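Local coordinates for protein transcobalamin-1 (PDB 4KKI) that carries vitamin B12, holding it at femtomolar affinity and shielding it from stomach acid, at residues E165-F170 and L214-I219; K200-I203 and K208-E211. All coordinates share one frame; numbering follows the deposited sequence.

Contact 1 (E165-F170 and L214-I219); sequences EVVNHF and LKNISI. With NAG (2-acetamido-2-deoxy-beta-D-glucopyranose), chain E.
Val167, on helix 163-169, meets Asn216 and Ile217 of helix 213-229, and its two methyls divide the work. The apolar part is CG2 of Val167 against CG1 of Ile217 at 4.0 Å, the two side chains crossing at about a right angle. The CA atoms of the two segments are nearest here, with Val167 CA 6.4 Å from Ile217 CA.

The other methyl, CG1, lies anti to the backbone N (chi1 176°) and turns to the glycosylated amide, 4.1 Å from Asn216 ND2. The same methyl lies 3.9 Å from O7 of the sugar's acetamide.

The covalent part is the N-glycosidic link, Asn216 ND2 to NAG C1 at 1.4 Å, within the sequon Asn216-Ile217-Ser218. Its serine hydroxyl is engaged locally: Ser218 OG donates to Leu214 O at 2.7 Å, from the opposite face of that carbonyl to Ser218 N.

No hydrogen bond joins the two segments, although the neighbouring Tyr220 hydroxyl bonds to Val167 O. The contact therefore rests on van der Waals and apolar packing, with one valine shared between the protein interior and the root of a glycan, where the amide nitrogen serves as a covalent link.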
loop_
_atom_site.group_PDB
_atom_site.type_symbol
_atom_site.label_atom_id
_atom_site.label_comp_id
_atom_site.label_asym_id
_atom_site.label_seq_id
_atom_site.Cartn_x
_atom_site.Cartn_y
_atom_site.Cartn_z
ATOM N N GLU A 165 4.485 21.451 -9.172
ATOM C CA GLU A 165 3.982 21.015 -7.876
ATOM C C GLU A 165 4.648 19.702 -7.475
ATOM O O GLU A 165 4.987 19.495 -6.310
ATOM C CB GLU A 165 2.466 20.830 -7.934
ATOM C CG GLU A 165 1.745 21.161 -6.640
ATOM C CD GLU A 165 1.533 22.650 -6.460
ATOM O OE1 GLU A 165 0.661 23.213 -7.156
ATOM O OE2 GLU A 165 2.239 23.259 -5.629
ATOM N N VAL A 166 4.833 18.822 -8.454
ATOM C CA VAL A 166 5.480 17.534 -8.228
ATOM C C VAL A 166 6.947 17.710 -7.848
ATOM O O VAL A 166 7.415 17.141 -6.861
ATOM C CB VAL A 166 5.374 16.637 -9.475
ATOM C CG1 VAL A 166 6.215 15.386 -9.305
ATOM C CG2 VAL A 166 3.921 16.281 -9.747
ATOM N N VAL A 167 7.663 18.507 -8.635
ATOM C CA VAL A 167 9.060 18.827 -8.359
ATOM C C VAL A 167 9.208 19.463 -6.978
ATOM O O VAL A 167 10.177 19.211 -6.260
ATOM C CB VAL A 167 9.635 19.779 -9.433
ATOM C CG1 VAL A 167 11.062 20.188 -9.093
ATOM C CG2 VAL A 167 9.579 19.126 -10.803
ATOM N N ASN A 168 8.226 20.276 -6.604
ATOM C CA ASN A 168 8.261 20.986 -5.333
ATOM C C ASN A 168 8.100 20.067 -4.120
ATOM O O ASN A 168 8.779 20.243 -3.111
ATOM C CB ASN A 168 7.190 22.080 -5.311
ATOM C CG ASN A 168 7.573 23.254 -4.431
ATOM O OD1 ASN A 168 7.634 24.394 -4.892
ATOM N ND2 ASN A 168 7.830 22.983 -3.155
ATOM N N HIS A 169 7.214 19.081 -4.225
ATOM C CA HIS A 169 6.839 18.280 -3.060
ATOM C C HIS A 169 7.480 16.894 -2.971
ATOM O O HIS A 169 7.596 16.334 -1.881
ATOM C CB HIS A 169 5.315 18.153 -2.968
ATOM C CG HIS A 169 4.615 19.455 -2.735
ATOM N ND1 HIS A 169 4.636 20.105 -1.520
ATOM C CD2 HIS A 169 3.873 20.230 -3.563
ATOM C CE1 HIS A 169 3.939 21.223 -1.608
ATOM N NE2 HIS A 169 3.465 21.321 -2.837
ATOM N N PHE A 170 7.897 16.339 -4.104
ATOM C CA PHE A 170 8.377 14.957 -4.129
ATOM C C PHE A 170 9.881 14.794 -3.904
ATOM O O PHE A 170 10.434 13.725 -4.160
ATOM C CB PHE A 170 7.948 14.257 -5.421
ATOM C CG PHE A 170 6.529 13.763 -5.399
ATOM C CD1 PHE A 170 5.472 14.639 -5.590
ATOM C CD2 PHE A 170 6.252 12.420 -5.184
ATOM C CE1 PHE A 170 4.164 14.186 -5.567
ATOM C CE2 PHE A 170 4.947 11.963 -5.160
ATOM C CZ PHE A 170 3.901 12.848 -5.352
ATOM N N LEU A 214 12.516 17.459 -16.179
ATOM C CA LEU A 214 12.865 16.061 -16.396
ATOM C C LEU A 214 14.138 15.711 -15.638
ATOM O O LEU A 214 14.265 14.618 -15.086
ATOM C CB LEU A 214 13.044 15.774 -17.888
ATOM C CG LEU A 214 13.388 14.325 -18.248
ATOM C CD1 LEU A 214 12.259 13.385 -17.844
ATOM C CD2 LEU A 214 13.694 14.188 -19.728
ATOM N N LYS A 215 15.073 16.655 -15.612
ATOM C CA LYS A 215 16.338 16.480 -14.911
ATOM C C LYS A 215 16.116 16.294 -13.412
ATOM O O LYS A 215 16.596 15.329 -12.821
ATOM C CB LYS A 215 17.253 17.678 -15.173
ATOM C CG LYS A 215 18.647 17.570 -14.577
ATOM C CD LYS A 215 19.514 18.735 -15.042
ATOM C CE LYS A 215 20.882 18.724 -14.385
ATOM N NZ LYS A 215 20.799 18.950 -12.916
ATOM N N ASN A 216 15.378 17.218 -12.804
ATOM C CA ASN A 216 15.123 17.166 -11.368
ATOM C C ASN A 216 14.330 15.934 -10.942
ATOM O O ASN A 216 14.624 15.326 -9.913
ATOM C CB ASN A 216 14.428 18.444 -10.896
ATOM C CG ASN A 216 15.282 19.679 -11.103
ATOM O OD1 ASN A 216 16.488 19.577 -11.333
ATOM N ND2 ASN A 216 14.664 20.853 -11.020
ATOM N N ILE A 217 13.333 15.567 -11.739
ATOM C CA ILE A 217 12.532 14.380 -11.457
ATOM C C ILE A 217 13.395 13.122 -11.533
ATOM O O ILE A 217 13.276 12.226 -10.696
ATOM C CB ILE A 217 11.329 14.272 -12.417
ATOM C CG1 ILE A 217 10.371 15.443 -12.195
ATOM C CG2 ILE A 217 10.591 12.962 -12.215
ATOM C CD1 ILE A 217 9.190 15.448 -13.134
ATOM N N SER A 218 14.276 13.075 -12.530
ATOM C CA SER A 218 15.202 11.958 -12.697
ATOM C C SER A 218 16.132 11.827 -11.498
ATOM O O SER A 218 16.430 10.720 -11.048
ATOM C CB SER A 218 16.027 12.128 -13.978
ATOM O OG SER A 218 15.198 12.095 -15.126
ATOM N N ILE A 219 16.592 12.967 -10.989
ATOM C CA ILE A 219 17.449 12.993 -9.810
ATOM C C ILE A 219 16.685 12.504 -8.580
ATOM O O ILE A 219 17.219 11.737 -7.775
ATOM C CB ILE A 219 18.034 14.404 -9.567
ATOM C CG1 ILE A 219 18.979 14.785 -10.710
ATOM C CG2 ILE A 219 18.766 14.465 -8.234
ATOM C CD1 ILE A 219 19.547 16.185 -10.608
HETATM C C1 NAG E . 15.640 21.913 -10.968
HETATM C C2 NAG E . 14.915 23.244 -11.151
HETATM C C3 NAG E . 15.843 24.440 -10.947
HETATM C C4 NAG E . 16.708 24.267 -9.706
HETATM C C5 NAG E . 17.387 22.904 -9.724
HETATM C C6 NAG E . 18.259 22.694 -8.491
HETATM C C7 NAG E . 13.036 23.065 -12.676
HETATM C C8 NAG E . 12.507 23.352 -14.050
HETATM N N2 NAG E . 14.332 23.290 -12.478
HETATM O O3 NAG E . 15.079 25.620 -10.823
HETATM O O4 NAG E . 17.681 25.287 -9.661
HETATM O O5 NAG E . 16.403 21.894 -9.778
HETATM O O6 NAG E . 17.453 22.701 -7.334
HETATM O O7 NAG E . 12.288 22.643 -11.795
#

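Contact 2 (K200-I203 and K208-E211); sequences KSLI and KADE. With NAG (2-acetamido-2-deoxy-beta-D-glucopyranose), chain E.
The connection between helix 185-203 and helix 213-229 is a loop that doubles back past the end of the first helix, and Leu202 and Ala209 are where the loop touches it. The evidence is a single apolar approach, Leu202 CD2 to Ala209 CB at 3.6 Å. The same methyl, Leu202 CD2, is 4.4 Å from Lys208 C, so it lies near the link between the two loop residues as well as against the alanine methyl. Leu202 reaches this place because CG lies anti to its carbonyl carbon (chi1 -82°) and CD1 continues the chain away from CA (chi2 174°), leaving CD2 as the branch turned to the loop.

The element is the loop linking two successive helices of the alpha-helical domain, an alpha6-alpha6 barrel. Only four residues separate the two segments, and the nearest CA atoms, those of Leu202 and Lys208, are 6.4 Å apart. On the loop side the backbone is extended at Ala209 (phi -157°), which directs the alanine CB toward the helix, whereas the CB of Lys208 points away from it. No hydrogen bond crosses, and the buried area is 80 Å² for both sides together, a small patch at the protein surface.

Further along the loop the neighbour is carbohydrate. The acetamide methyl C8 of NAG sits against two successive backbone carbonyls, 3.6 Å from Asp210 O and 3.4 Å from Glu211 O. The Asp210 side chain contributes through its CB, 3.8 Å from NAG C8. Asp210 O also accepts a hydrogen bond from Ser213 OG, at the start of helix 213-229, while on the helix side Ser201 packs against Tyr161, Gln206 and Ile207.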
loop_
_atom_site.group_PDB
_atom_site.type_symbol
_atom_site.label_atom_id
_atom_site.label_comp_id
_atom_site.label_asym_id
_atom_site.label_seq_id
_atom_site.Cartn_x
_atom_site.Cartn_y
_atom_site.Cartn_z
ATOM N N LYS A 200 7.979 9.726 -18.522
ATOM C CA LYS A 200 7.557 9.205 -19.817
ATOM C C LYS A 200 6.608 10.185 -20.493
ATOM O O LYS A 200 6.683 10.404 -21.702
ATOM C CB LYS A 200 6.883 7.840 -19.660
ATOM C CG LYS A 200 7.746 6.808 -18.961
ATOM C CD LYS A 200 6.988 5.521 -18.701
ATOM C CE LYS A 200 6.998 4.622 -19.916
ATOM N NZ LYS A 200 8.387 4.213 -20.260
ATOM N N SER A 201 5.730 10.783 -19.695
ATOM C CA SER A 201 4.771 11.761 -20.190
ATOM C C SER A 201 5.467 13.006 -20.740
ATOM O O SER A 201 5.016 13.591 -21.724
ATOM C CB SER A 201 3.789 12.146 -19.083
ATOM O OG SER A 201 2.857 13.108 -19.540
ATOM N N LEU A 202 6.566 13.400 -20.103
ATOM C CA LEU A 202 7.363 14.539 -20.556
ATOM C C LEU A 202 8.096 14.248 -21.863
ATOM O O LEU A 202 8.111 15.076 -22.775
ATOM C CB LEU A 202 8.375 14.946 -19.484
ATOM C CG LEU A 202 7.853 15.840 -18.361
ATOM C CD1 LEU A 202 8.918 16.045 -17.296
ATOM C CD2 LEU A 202 7.393 17.172 -18.930
ATOM N N ILE A 203 8.713 13.073 -21.939
ATOM C CA ILE A 203 9.449 12.658 -23.128
ATOM C C ILE A 203 8.499 12.481 -24.314
ATOM O O ILE A 203 8.855 12.769 -25.458
ATOM C CB ILE A 203 10.261 11.371 -22.859
ATOM C CG1 ILE A 203 11.270 11.620 -21.732
ATOM C CG2 ILE A 203 10.973 10.899 -24.120
ATOM C CD1 ILE A 203 12.112 10.413 -21.371
ATOM N N LYS A 208 3.518 19.263 -21.034
ATOM C CA LYS A 208 4.560 20.279 -21.114
ATOM C C LYS A 208 4.970 20.731 -19.715
ATOM O O LYS A 208 4.176 20.670 -18.776
ATOM C CB LYS A 208 4.073 21.480 -21.929
ATOM C CG LYS A 208 3.655 21.141 -23.349
ATOM C CD LYS A 208 3.122 22.369 -24.071
ATOM C CE LYS A 208 2.676 22.032 -25.484
ATOM N NZ LYS A 208 2.113 23.218 -26.187
ATOM N N ALA A 209 6.213 21.185 -19.581
ATOM C CA ALA A 209 6.723 21.654 -18.296
ATOM C C ALA A 209 7.888 22.615 -18.480
ATOM O O ALA A 209 8.437 22.735 -19.576
ATOM C CB ALA A 209 7.149 20.477 -17.436
ATOM N N ASP A 210 8.261 23.300 -17.404
ATOM C CA ASP A 210 9.445 24.147 -17.421
ATOM C C ASP A 210 10.661 23.279 -17.705
ATOM O O ASP A 210 10.868 22.261 -17.046
ATOM C CB ASP A 210 9.619 24.871 -16.084
ATOM C CG ASP A 210 8.542 25.908 -15.837
ATOM O OD1 ASP A 210 8.012 26.464 -16.822
ATOM O OD2 ASP A 210 8.229 26.170 -14.656
ATOM N N GLU A 211 11.450 23.678 -18.698
ATOM C CA GLU A 211 12.637 22.924 -19.085
ATOM C C GLU A 211 13.571 22.717 -17.895
ATOM O O GLU A 211 13.846 23.648 -17.135
ATOM C CB GLU A 211 13.368 23.621 -20.236
ATOM C CG GLU A 211 12.523 23.788 -21.491
ATOM C CD GLU A 211 13.275 24.472 -22.617
ATOM O OE1 GLU A 211 12.924 25.621 -22.956
ATOM O OE2 GLU A 211 14.215 23.857 -23.167
HETATM C C1 NAG E . 15.640 21.913 -10.968
HETATM C C2 NAG E . 14.915 23.244 -11.151
HETATM C C3 NAG E . 15.843 24.440 -10.947
HETATM C C4 NAG E . 16.708 24.267 -9.706
HETATM C C5 NAG E . 17.387 22.904 -9.724
HETATM C C6 NAG E . 18.259 22.694 -8.491
HETATM C C7 NAG E . 13.036 23.065 -12.676
HETATM C C8 NAG E . 12.507 23.352 -14.050
HETATM N N2 NAG E . 14.332 23.290 -12.478
HETATM O O3 NAG E . 15.079 25.620 -10.823
HETATM O O4 NAG E . 17.681 25.287 -9.661
HETATM O O5 NAG E . 16.403 21.894 -9.778
HETATM O O6 NAG E . 17.453 22.701 -7.334
HETATM O O7 NAG E . 12.288 22.643 -11.795
#

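Contact 2 is nested along the chain within the loop closed by contact 1, and their centres lie 11 Å apart. They touch by packing: Leu202 CD1 lies 4.0 Å from the backbone nitrogen Leu214 N and 4.2 Å from Ile217 CD1, and Ile203 CG1 is 4.1 Å from Leu214 CD2. Leu202 thus turns CD2 to the loop and CD1 to segment 214-219. The sugar spans both, its acetamide oxygen facing 165-170 and its acetamide methyl facing 208-211. Contact 1 is tied to the cobalamin site through Tyr144, a cobalamin-binding residue whose side chain is about 11 Å from that of Val167 and whose hydroxyl hydrogen-bonds to His169 O; contact 2 lies away from it.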